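Local coordinates for CRISPR-associated protein, Cse1 family (Acidimicrobium ferrooxidans, PDB 4H3T) that probably serves as the large Cse1 subunit of a type I-E CRISPR Cascade complex, taking part in the recognition of invading DNA, at residues 31-36 / 89-94; 16-21 / 54-59; 69-74 / 78-83; 60-65 / 235-240. The protein carries 1 engineered substitution. One frame throughout, in Å; residues are numbered along the deposited sequence.

From the N terminus, contact 2 closes the first loop, bringing the start of strand 18-22 onto helix 52-68. Contact 1 opens within that loop, at helix 32-37, and closes beyond it on helix 88-98, so the two cross; they meet where Leu32 packs against Trp17 and Leu18. Contact 4 starts on helix 52-68 just after contact 2 has closed, crosses contact 1 and reaches far along the chain to residues 235-240, where Trp237 and Glu238 bond to Tyr94. Contact 3, a short closure around the start of helix 74-82, lies within the spans of both contacts 1 and 4. Helix 52-68 thus links the small N-terminal sheet to a distant loop.

Contact 1: residues 31-36 / 89-94; sequences SLRDIF and DAIDDY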
# COMPACT_ATOMS: atom_id res chain seq x y z
N SER A 31 -6.39 -4.30 22.67
CA SER A 31 -4.97 -4.37 23.08
C SER A 31 -4.24 -5.35 22.18
O SER A 31 -4.89 -6.08 21.41
CB SER A 31 -4.91 -4.86 24.50
OG SER A 31 -5.48 -6.16 24.50
N LEU A 32 -2.92 -5.41 22.29
CA LEU A 32 -2.16 -6.36 21.50
C LEU A 32 -2.46 -7.81 21.94
O LEU A 32 -2.54 -8.67 21.11
CB LEU A 32 -0.66 -6.12 21.55
CG LEU A 32 -0.16 -4.93 20.84
CD1 LEU A 32 1.22 -4.61 21.34
CD2 LEU A 32 -0.12 -5.15 19.35
N ARG A 33 -2.73 -8.03 23.22
CA ARG A 33 -3.09 -9.34 23.70
C ARG A 33 -4.42 -9.77 23.06
O ARG A 33 -4.48 -10.86 22.48
CB ARG A 33 -3.16 -9.37 25.24
CG ARG A 33 -3.31 -10.79 25.75
CD ARG A 33 -4.56 -10.96 26.57
NE ARG A 33 -4.67 -12.32 27.11
CZ ARG A 33 -5.81 -12.96 27.29
NH1 ARG A 33 -6.96 -12.38 26.96
NH2 ARG A 33 -5.82 -14.20 27.78
N ASP A 34 -5.45 -8.92 23.11
CA ASP A 34 -6.76 -9.24 22.52
C ASP A 34 -6.74 -9.31 21.00
O ASP A 34 -7.47 -10.11 20.44
CB ASP A 34 -7.84 -8.24 22.98
CG ASP A 34 -8.38 -8.61 24.35
OD1 ASP A 34 -8.06 -9.73 24.82
OD2 ASP A 34 -9.11 -7.79 24.95
N ILE A 35 -5.90 -8.57 20.33
CA ILE A 35 -5.89 -8.68 18.87
C ILE A 35 -5.43 -10.13 18.43
O ILE A 35 -5.91 -10.64 17.42
CB ILE A 35 -5.09 -7.51 18.21
CG1 ILE A 35 -5.74 -7.14 16.85
CG2 ILE A 35 -3.64 -7.81 18.09
CD1 ILE A 35 -5.12 -6.09 16.07
N PHE A 36 -4.62 -10.81 19.23
CA PHE A 36 -4.20 -12.18 18.96
C PHE A 36 -5.23 -13.17 19.48
O PHE A 36 -5.66 -14.04 18.75
CB PHE A 36 -2.82 -12.43 19.61
CG PHE A 36 -1.75 -11.92 18.68
CD1 PHE A 36 -1.38 -12.65 17.57
CD2 PHE A 36 -1.14 -10.69 18.91
CE1 PHE A 36 -0.44 -12.18 16.70
CE2 PHE A 36 -0.22 -10.19 18.00
CZ PHE A 36 0.14 -10.95 16.91
N ASP A 89 -2.19 -19.34 25.76
CA ASP A 89 -1.03 -19.63 26.61
C ASP A 89 0.27 -19.12 25.93
O ASP A 89 1.11 -18.53 26.60
CB ASP A 89 -0.92 -21.13 26.93
CG ASP A 89 -1.98 -21.72 27.86
OD1 ASP A 89 -2.68 -20.95 28.56
OD2 ASP A 89 -2.08 -22.97 27.93
N ALA A 90 0.39 -19.30 24.60
CA ALA A 90 1.57 -18.81 23.87
C ALA A 90 1.63 -17.28 23.93
O ALA A 90 2.71 -16.68 24.10
CB ALA A 90 1.52 -19.27 22.43
N ILE A 91 0.45 -16.66 23.78
CA ILE A 91 0.29 -15.21 23.77
C ILE A 91 0.63 -14.66 25.13
O ILE A 91 1.47 -13.77 25.23
CB ILE A 91 -1.16 -14.80 23.35
CG1 ILE A 91 -1.49 -15.26 21.90
CG2 ILE A 91 -1.34 -13.26 23.47
CD1 ILE A 91 -2.92 -15.36 21.59
N ASP A 92 0.03 -15.23 26.19
CA ASP A 92 0.27 -14.75 27.56
C ASP A 92 1.70 -15.04 28.05
O ASP A 92 2.26 -14.18 28.71
CB ASP A 92 -0.80 -15.28 28.53
CG ASP A 92 -2.16 -14.61 28.32
OD1 ASP A 92 -2.19 -13.44 27.84
OD2 ASP A 92 -3.19 -15.26 28.57
N ASP A 93 2.32 -16.15 27.66
CA ASP A 93 3.73 -16.37 28.01
C ASP A 93 4.63 -15.29 27.37
O ASP A 93 5.52 -14.76 28.02
CB ASP A 93 4.23 -17.77 27.55
CG ASP A 93 3.67 -18.95 28.31
OD1 ASP A 93 3.06 -18.73 29.40
OD2 ASP A 93 3.80 -20.09 27.80
N TYR A 94 4.36 -14.94 26.11
CA TYR A 94 5.17 -13.91 25.44
C TYR A 94 5.00 -12.55 26.14
O TYR A 94 6.00 -11.93 26.49
CB TYR A 94 4.85 -13.82 23.94
CG TYR A 94 5.76 -12.87 23.20
CD1 TYR A 94 7.01 -13.29 22.75
CD2 TYR A 94 5.42 -11.54 23.03
CE1 TYR A 94 7.87 -12.40 22.12
CE2 TYR A 94 6.30 -10.63 22.48
CZ TYR A 94 7.51 -11.07 21.98
OH TYR A 94 8.32 -10.15 21.38
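Arg33 and Phe36 of helix 32-37 meet Ile91 and Asp92 of helix 88-98, the two short segments running nearly antiparallel at 163° with their axes 10.2 Å apart. Ser31 starts the first helix as its N-cap: Ser31 OG accepts a bond of 3.1 Å from Asp34 N, a role its short hydroxyl fits. Arg33 follows with CG anti to its own amide nitrogen and a bend at chi2 (-121°), which swings the long chain across to the other helix. On the way its CG passes 3.9 Å from Ile91 CG2, the aliphatic stem crossing that methyl at about a right angle. Its guanidinium then grips Asp92 side-on: Arg33 NE reaches Asp92 OD1 at 2.8 Å, and Arg33 NH2 reaches Asp92 OD2 at 2.9 Å. Both bonds are almost straight and use the syn lone pairs of the carboxylate, whose plane lies only 5° from that of the guanidinium. Asp34 OD1 forms a longer salt bridge of 3.6 Å to Arg33 NH1, and, from the start of helix 88-98, Glu88 adds another to NH2. A leucine in place of Arg33 would probably leave the Asp92 carboxylate without its paired donors and these three acids without their shared counter-charge. One turn further, Phe36 brings its CB, rather than its ring, to 3.5 Å from Ile91 CD1, while the ring turns toward Val60. The chemistry is thus divided: apolar carbon closes the buried side, and at the margin a bidentate ion pair fixes the guanidinium, whose charge would be expected to keep the acids around it ionised and offset their repulsion.

Contact 2: residues 16-21 / 54-59; sequences PWLPVR and PALLRL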
# COMPACT_ATOMS: atom_id res chain seq x y z
N PRO A 16 -6.60 -0.73 25.46
CA PRO A 16 -7.17 -0.69 24.09
C PRO A 16 -6.57 0.42 23.22
O PRO A 16 -6.53 1.57 23.63
CB PRO A 16 -8.68 -0.50 24.32
CG PRO A 16 -8.83 0.06 25.70
CD PRO A 16 -7.60 -0.33 26.49
N TRP A 17 -6.03 0.08 22.03
CA TRP A 17 -5.54 1.11 21.13
C TRP A 17 -5.58 0.75 19.64
O TRP A 17 -5.28 1.61 18.83
CB TRP A 17 -4.09 1.52 21.51
CG TRP A 17 -3.07 0.45 21.39
CD1 TRP A 17 -2.91 -0.63 22.20
CD2 TRP A 17 -2.05 0.36 20.39
NE1 TRP A 17 -1.89 -1.41 21.76
CE2 TRP A 17 -1.30 -0.81 20.68
CE3 TRP A 17 -1.63 1.20 19.35
CZ2 TRP A 17 -0.15 -1.16 19.95
CZ3 TRP A 17 -0.48 0.87 18.65
CH2 TRP A 17 0.26 -0.29 18.96
N LEU A 18 -5.89 -0.50 19.28
CA LEU A 18 -5.88 -1.00 17.90
C LEU A 18 -7.32 -1.09 17.40
O LEU A 18 -8.08 -1.90 17.88
CB LEU A 18 -5.19 -2.37 17.85
CG LEU A 18 -3.74 -2.33 18.31
CD1 LEU A 18 -3.24 -3.67 18.60
CD2 LEU A 18 -2.84 -1.67 17.29
N PRO A 19 -7.73 -0.19 16.48
CA PRO A 19 -9.14 -0.19 16.05
C PRO A 19 -9.42 -1.34 15.09
O PRO A 19 -8.73 -1.52 14.08
CB PRO A 19 -9.32 1.18 15.39
CG PRO A 19 -7.99 1.69 15.15
CD PRO A 19 -6.96 0.85 15.80
N VAL A 20 -10.44 -2.09 15.40
CA VAL A 20 -10.81 -3.25 14.60
C VAL A 20 -12.30 -3.27 14.39
O VAL A 20 -13.06 -2.62 15.10
CB VAL A 20 -10.33 -4.59 15.22
CG1 VAL A 20 -8.82 -4.63 15.32
CG2 VAL A 20 -10.97 -4.82 16.58
N ARG A 21 -12.71 -4.07 13.42
CA ARG A 21 -14.11 -4.36 13.15
C ARG A 21 -14.34 -5.85 13.43
O ARG A 21 -13.61 -6.69 12.93
CB ARG A 21 -14.44 -4.02 11.70
CG ARG A 21 -15.87 -4.40 11.29
CD ARG A 21 -15.99 -4.17 9.79
NE ARG A 21 -16.30 -2.78 9.46
CZ ARG A 21 -17.51 -2.23 9.54
NH1 ARG A 21 -18.55 -2.94 9.99
NH2 ARG A 21 -17.69 -0.96 9.20
N PRO A 54 -0.83 -0.60 6.91
CA PRO A 54 0.41 -1.38 6.66
C PRO A 54 1.35 -1.35 7.88
O PRO A 54 2.00 -2.32 8.24
CB PRO A 54 1.05 -0.65 5.46
CG PRO A 54 -0.03 0.11 4.85
CD PRO A 54 -1.04 0.44 5.87
N ALA A 55 1.41 -0.21 8.55
CA ALA A 55 2.31 -0.04 9.70
C ALA A 55 1.89 -0.91 10.87
O ALA A 55 2.74 -1.64 11.43
CB ALA A 55 2.37 1.45 10.10
N LEU A 56 0.60 -0.92 11.17
CA LEU A 56 0.07 -1.72 12.28
C LEU A 56 0.05 -3.22 11.91
O LEU A 56 0.35 -4.04 12.75
CB LEU A 56 -1.32 -1.26 12.68
CG LEU A 56 -1.42 0.16 13.36
CD1 LEU A 56 -2.87 0.53 13.56
CD2 LEU A 56 -0.56 0.20 14.62
N LEU A 57 -0.19 -3.55 10.65
CA LEU A 57 -0.19 -4.96 10.20
C LEU A 57 1.20 -5.54 10.36
O LEU A 57 1.34 -6.61 10.92
CB LEU A 57 -0.68 -5.11 8.77
CG LEU A 57 -0.57 -6.55 8.14
CD1 LEU A 57 -1.41 -7.55 8.90
CD2 LEU A 57 -0.97 -6.53 6.72
N ARG A 58 2.24 -4.81 9.89
CA ARG A 58 3.61 -5.27 10.02
C ARG A 58 4.06 -5.38 11.47
O ARG A 58 4.72 -6.34 11.82
CB ARG A 58 4.56 -4.42 9.20
CG ARG A 58 4.32 -4.69 7.75
CD ARG A 58 4.84 -3.68 6.82
NE ARG A 58 6.29 -3.57 6.80
CZ ARG A 58 7.11 -4.02 5.86
NH1 ARG A 58 6.66 -4.82 4.90
NH2 ARG A 58 8.40 -3.72 5.90
N LEU A 59 3.62 -4.48 12.33
CA LEU A 59 3.93 -4.60 13.76
C LEU A 59 3.38 -5.90 14.33
O LEU A 59 4.03 -6.61 15.10
CB LEU A 59 3.31 -3.40 14.53
CG LEU A 59 3.28 -3.57 16.09
CD1 LEU A 59 4.64 -3.51 16.59
CD2 LEU A 59 2.50 -2.41 16.75
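Trp17 places its CG between its backbone N and carbonyl carbon (chi1 63°), a crowded position that carries the indole out to Leu56 and Leu59, while Leu56 sets its own CG anti to its carbonyl carbon (chi1 -69°) and reaches back. The meeting is strand-on-helix packing: the start of strand 18-22, central in a three-stranded antiparallel sheet, rests on helix 52-68. Trp17 and Leu18 both pair with Val30 of the neighbouring strand, a classic beta bulge, and these same two residues carry the contact with the helix. The indole's size suits it to span the distance to the helix, and the branched leucines fill the space around its far end. Leu18 CD2 lies 3.5 Å above the plane of the Trp17 ring, over its rim, and both side chains meet the same methyl, Leu56 CD2, which stands 4.0 Å from Leu18 CD2 and 4.1 Å from Trp17 CZ3. With no hydrogen bond across the two segments, shape and burial of carbon hold them together. The one polar atom of the indole, NE1, is satisfied by Leu12 O, which also fixes how the ring is turned. Leu32 of helix 32-37 touches both Trp17 and Leu18, and Val165 of helix 157-170 touches Leu56, so other helices share this core. One turn beyond Leu56, Leu59 comes from the direction opposite to Trp17 and sets its CD2 at the ring's edge, near its plane, 3.8 Å from Trp17 CH2.

Contact 3: residues 69-74 / 78-83; sequences RGPKDD and GRLWEA
This is a local closure at the start of a helix, in which Pro71 packs on Leu80 and Asp74 bonds to Gly78 where the turn after helix 52-68 leads into helix 74-82. The motif is an N-capped helix start. Asp73 is the N-cap, its OD1 accepting from Glu76 N; an aspartate is apt here because its short carboxylate can fold back onto the first-turn amides. Glu76 in turn accepts from Lys72 N, so side chain and backbone bonds both bind the helix start to the loop. Arg79 NH2 stays 5.1 Å from Asp73 OD1, too far for direct contact, although the opposite charges would probably still attract. Upstream, Gly70 takes backbone angles (phi 156°) at which a CB would jam against the preceding carbonyl oxygen, and a cis peptide bond leads into Pro71. The rigid proline points its CB toward the helix, where Pro71 CB lies 4.2 Å from Leu80 CD1. Leu80 holds its CG beside its backbone N (chi1 -68°) and also touches Leu215 of helix 210-217, so its branched end bridges loop and helix. A side chain on Gly78 would sit tightly against Asp74 O, so glycine suits the place. Gly78 N donates to Asp74 O across 2.9 Å, an i to i+4 bond of the first helical turns.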
# COMPACT_ATOMS: atom_id res chain seq x y z
N ARG A 69 6.85 -18.52 17.47
CA ARG A 69 8.19 -19.09 17.29
C ARG A 69 8.19 -19.79 15.95
O ARG A 69 8.71 -20.86 15.77
CB ARG A 69 8.57 -20.01 18.46
CG ARG A 69 8.53 -19.20 19.76
CD ARG A 69 9.07 -19.89 20.99
NE ARG A 69 10.45 -20.35 20.82
CZ ARG A 69 11.55 -19.58 20.84
NH1 ARG A 69 12.75 -20.13 20.68
NH2 ARG A 69 11.45 -18.26 21.02
N GLY A 70 7.65 -19.12 14.97
CA GLY A 70 7.50 -19.71 13.66
C GLY A 70 6.39 -18.97 12.95
O GLY A 70 6.03 -17.88 13.38
N PRO A 71 5.90 -19.50 11.82
CA PRO A 71 6.16 -20.86 11.26
C PRO A 71 7.51 -20.97 10.55
O PRO A 71 7.89 -20.12 9.75
CB PRO A 71 5.00 -21.05 10.29
CG PRO A 71 4.67 -19.65 9.81
CD PRO A 71 4.82 -18.81 11.07
N LYS A 72 8.23 -22.02 10.84
CA LYS A 72 9.53 -22.24 10.19
C LYS A 72 9.34 -22.85 8.82
O LYS A 72 10.23 -22.71 7.98
CB LYS A 72 10.43 -23.17 11.05
CG LYS A 72 10.22 -24.62 10.90
CD LYS A 72 11.14 -25.35 11.86
CE LYS A 72 11.07 -26.85 11.70
NZ LYS A 72 12.10 -27.51 12.54
N ASP A 73 8.24 -23.59 8.62
CA ASP A 73 8.05 -24.39 7.40
C ASP A 73 6.57 -24.57 7.09
O ASP A 73 5.71 -24.07 7.83
CB ASP A 73 8.74 -25.76 7.55
CG ASP A 73 8.31 -26.62 8.73
OD1 ASP A 73 7.28 -26.31 9.35
OD2 ASP A 73 9.04 -27.56 9.08
N ASP A 74 6.30 -25.26 5.98
CA ASP A 74 4.94 -25.51 5.52
C ASP A 74 4.14 -26.35 6.49
O ASP A 74 2.95 -26.11 6.59
CB ASP A 74 4.92 -26.18 4.14
CG ASP A 74 5.40 -25.25 3.04
OD1 ASP A 74 4.85 -24.14 2.94
OD2 ASP A 74 6.30 -25.64 2.29
N GLY A 78 0.69 -25.04 8.01
CA GLY A 78 -0.44 -25.94 7.85
C GLY A 78 -1.17 -26.23 9.16
O GLY A 78 -2.39 -26.13 9.21
N ARG A 79 -0.44 -26.51 10.24
CA ARG A 79 -1.11 -26.75 11.53
C ARG A 79 -1.76 -25.46 12.08
O ARG A 79 -2.79 -25.51 12.72
CB ARG A 79 -0.16 -27.36 12.59
CG ARG A 79 0.22 -28.84 12.30
CD ARG A 79 1.04 -29.43 13.46
NE ARG A 79 2.45 -29.02 13.38
CZ ARG A 79 3.38 -29.61 12.62
NH1 ARG A 79 3.07 -30.67 11.87
NH2 ARG A 79 4.62 -29.14 12.61
N LEU A 80 -1.18 -24.30 11.80
CA LEU A 80 -1.81 -23.04 12.22
C LEU A 80 -3.09 -22.76 11.41
O LEU A 80 -4.12 -22.42 11.99
CB LEU A 80 -0.83 -21.88 12.05
CG LEU A 80 0.35 -21.92 12.98
CD1 LEU A 80 1.41 -20.93 12.56
CD2 LEU A 80 -0.05 -21.56 14.40
N TRP A 81 -3.02 -22.95 10.08
CA TRP A 81 -4.16 -22.72 9.20
C TRP A 81 -5.33 -23.64 9.58
O TRP A 81 -6.45 -23.16 9.63
CB TRP A 81 -3.76 -22.94 7.74
CG TRP A 81 -4.85 -22.58 6.77
CD1 TRP A 81 -5.74 -23.43 6.19
CD2 TRP A 81 -5.26 -21.25 6.40
NE1 TRP A 81 -6.62 -22.73 5.41
CE2 TRP A 81 -6.38 -21.38 5.55
CE3 TRP A 81 -4.77 -19.96 6.68
CZ2 TRP A 81 -7.02 -20.28 4.98
CZ3 TRP A 81 -5.39 -18.87 6.08
CH2 TRP A 81 -6.50 -19.04 5.25
N GLU A 82 -5.06 -24.93 9.88
CA GLU A 82 -6.09 -25.92 10.22
C GLU A 82 -6.68 -25.69 11.64
O GLU A 82 -7.79 -26.16 11.91
CB GLU A 82 -5.51 -27.36 10.12
CG GLU A 82 -5.08 -27.78 8.72
CD GLU A 82 -4.05 -28.90 8.61
OE1 GLU A 82 -3.76 -29.56 9.64
OE2 GLU A 82 -3.52 -29.11 7.50
N ALA A 83 -5.96 -25.00 12.54
CA ALA A 83 -6.49 -24.68 13.88
C ALA A 83 -7.47 -23.51 13.74
O ALA A 83 -7.43 -22.84 12.71
CB ALA A 83 -5.35 -24.33 14.83

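Contact 4: residues 60-65 / 235-240; sequences VLALAY and PAWERD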
# COMPACT_ATOMS: atom_id res chain seq x y z
N VAL A 60 2.12 -6.15 14.04
CA VAL A 60 1.41 -7.33 14.52
C VAL A 60 2.01 -8.62 13.91
O VAL A 60 2.15 -9.62 14.63
CB VAL A 60 -0.14 -7.22 14.32
CG1 VAL A 60 -0.85 -8.51 14.70
CG2 VAL A 60 -0.68 -6.11 15.20
N LEU A 61 2.48 -8.59 12.69
CA LEU A 61 3.15 -9.78 12.11
C LEU A 61 4.49 -10.08 12.79
O LEU A 61 4.82 -11.23 12.99
CB LEU A 61 3.38 -9.55 10.63
CG LEU A 61 2.14 -9.64 9.72
CD1 LEU A 61 2.46 -9.05 8.32
CD2 LEU A 61 1.61 -11.08 9.63
N ALA A 62 5.30 -9.04 13.10
CA ALA A 62 6.55 -9.26 13.82
C ALA A 62 6.24 -9.93 15.15
O ALA A 62 6.97 -10.82 15.59
CB ALA A 62 7.27 -7.94 14.04
N LEU A 63 5.19 -9.46 15.82
CA LEU A 63 4.78 -10.05 17.13
C LEU A 63 4.31 -11.52 16.94
O LEU A 63 4.69 -12.39 17.74
CB LEU A 63 3.64 -9.16 17.55
CG LEU A 63 3.20 -8.92 18.97
CD1 LEU A 63 4.29 -9.26 20.05
CD2 LEU A 63 2.75 -7.47 19.04
N ALA A 64 3.57 -11.82 15.84
CA ALA A 64 3.13 -13.20 15.55
C ALA A 64 4.30 -14.16 15.40
O ALA A 64 4.27 -15.22 16.03
CB ALA A 64 2.26 -13.23 14.32
N TYR A 65 5.35 -13.79 14.61
CA TYR A 65 6.52 -14.68 14.45
C TYR A 65 7.18 -15.00 15.79
O TYR A 65 7.68 -16.13 16.02
CB TYR A 65 7.55 -14.04 13.51
CG TYR A 65 7.23 -14.18 12.06
CD1 TYR A 65 7.32 -15.41 11.41
CD2 TYR A 65 7.02 -13.05 11.27
CE1 TYR A 65 7.16 -15.52 10.03
CE2 TYR A 65 6.87 -13.14 9.90
CZ TYR A 65 6.94 -14.38 9.27
OH TYR A 65 6.72 -14.43 7.90
N PRO A 235 12.42 -8.37 17.10
CA PRO A 235 11.90 -7.02 16.89
C PRO A 235 12.56 -5.99 17.81
O PRO A 235 13.25 -6.35 18.76
CB PRO A 235 10.41 -7.18 17.20
CG PRO A 235 10.37 -8.26 18.19
CD PRO A 235 11.43 -9.20 17.83
N ALA A 236 12.28 -4.72 17.55
CA ALA A 236 12.89 -3.59 18.22
C ALA A 236 12.76 -3.64 19.76
O ALA A 236 13.73 -3.28 20.45
CB ALA A 236 12.34 -2.29 17.68
N TRP A 237 11.61 -4.06 20.27
CA TRP A 237 11.35 -4.12 21.72
C TRP A 237 12.06 -5.28 22.39
O TRP A 237 12.08 -5.28 23.60
CB TRP A 237 9.84 -4.17 22.06
CG TRP A 237 9.14 -5.33 21.48
CD1 TRP A 237 9.19 -6.64 21.89
CD2 TRP A 237 8.42 -5.33 20.25
NE1 TRP A 237 8.42 -7.41 21.08
CE2 TRP A 237 7.98 -6.64 20.02
CE3 TRP A 237 8.04 -4.32 19.35
CZ2 TRP A 237 7.23 -6.98 18.90
CZ3 TRP A 237 7.30 -4.67 18.24
CH2 TRP A 237 6.85 -5.99 18.07
N GLU A 238 12.69 -6.23 21.66
CA GLU A 238 13.53 -7.26 22.26
C GLU A 238 14.95 -6.82 22.18
O GLU A 238 15.78 -7.42 22.80
CB GLU A 238 13.37 -8.63 21.56
CG GLU A 238 11.99 -9.21 21.78
CD GLU A 238 11.89 -10.65 21.34
OE1 GLU A 238 12.89 -11.38 21.43
OE2 GLU A 238 10.80 -11.05 20.89
N ARG A 239 15.27 -5.80 21.40
CA ARG A 239 16.65 -5.33 21.29
C ARG A 239 16.92 -4.28 22.39
O ARG A 239 16.01 -3.78 23.05
CB ARG A 239 16.87 -4.77 19.86
CG ARG A 239 16.63 -5.85 18.80
CD ARG A 239 16.30 -5.27 17.39
NE ARG A 239 17.50 -5.30 16.58
CZ ARG A 239 17.88 -6.28 15.78
NH1 ARG A 239 19.03 -6.21 15.13
NH2 ARG A 239 17.10 -7.34 15.59
N ASP A 240 18.17 -3.99 22.60
CA ASP A 240 18.54 -2.91 23.50
C ASP A 240 17.88 -1.60 23.03
O ASP A 240 17.84 -1.35 21.81
CB ASP A 240 20.04 -2.68 23.52
CG ASP A 240 20.85 -3.79 24.14
OD1 ASP A 240 20.28 -4.58 24.93
OD2 ASP A 240 22.05 -3.89 23.82
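Leu63 CD1 touches Trp237 CZ2 at 3.9 Å, the two side chains crossing at about a right angle, and Ala62 CB stands 4.5 Å from Trp237 CH2. Both approach the indole obliquely. The small alanine lets the broad ring come close to the helix backbone, and the leucine supplies a methyl beside the ring. Over one face of the same ring, 3.2 Å above its plane and toward the rim, lies Pro235 CG, so the residue two places earlier in the loop helps hold the indole in place. The ring of Phe102 also meets the indole, the planes inclined at about 50°. Trp237 NE1 bonds to Tyr94 OH, which sets the ring's rotation; behind it, Glu238 OE2 bonds to the same hydroxyl and forms a salt bridge with Arg66 NE. The Trp237 side chain lies about 4 Å from a bound glycerol, probably from the crystallisation liquor. Loop 235-240 thus rests on helix 52-68, with Leu63 also packed against Leu32 of helix 32-37 and Phe95 of helix 88-98.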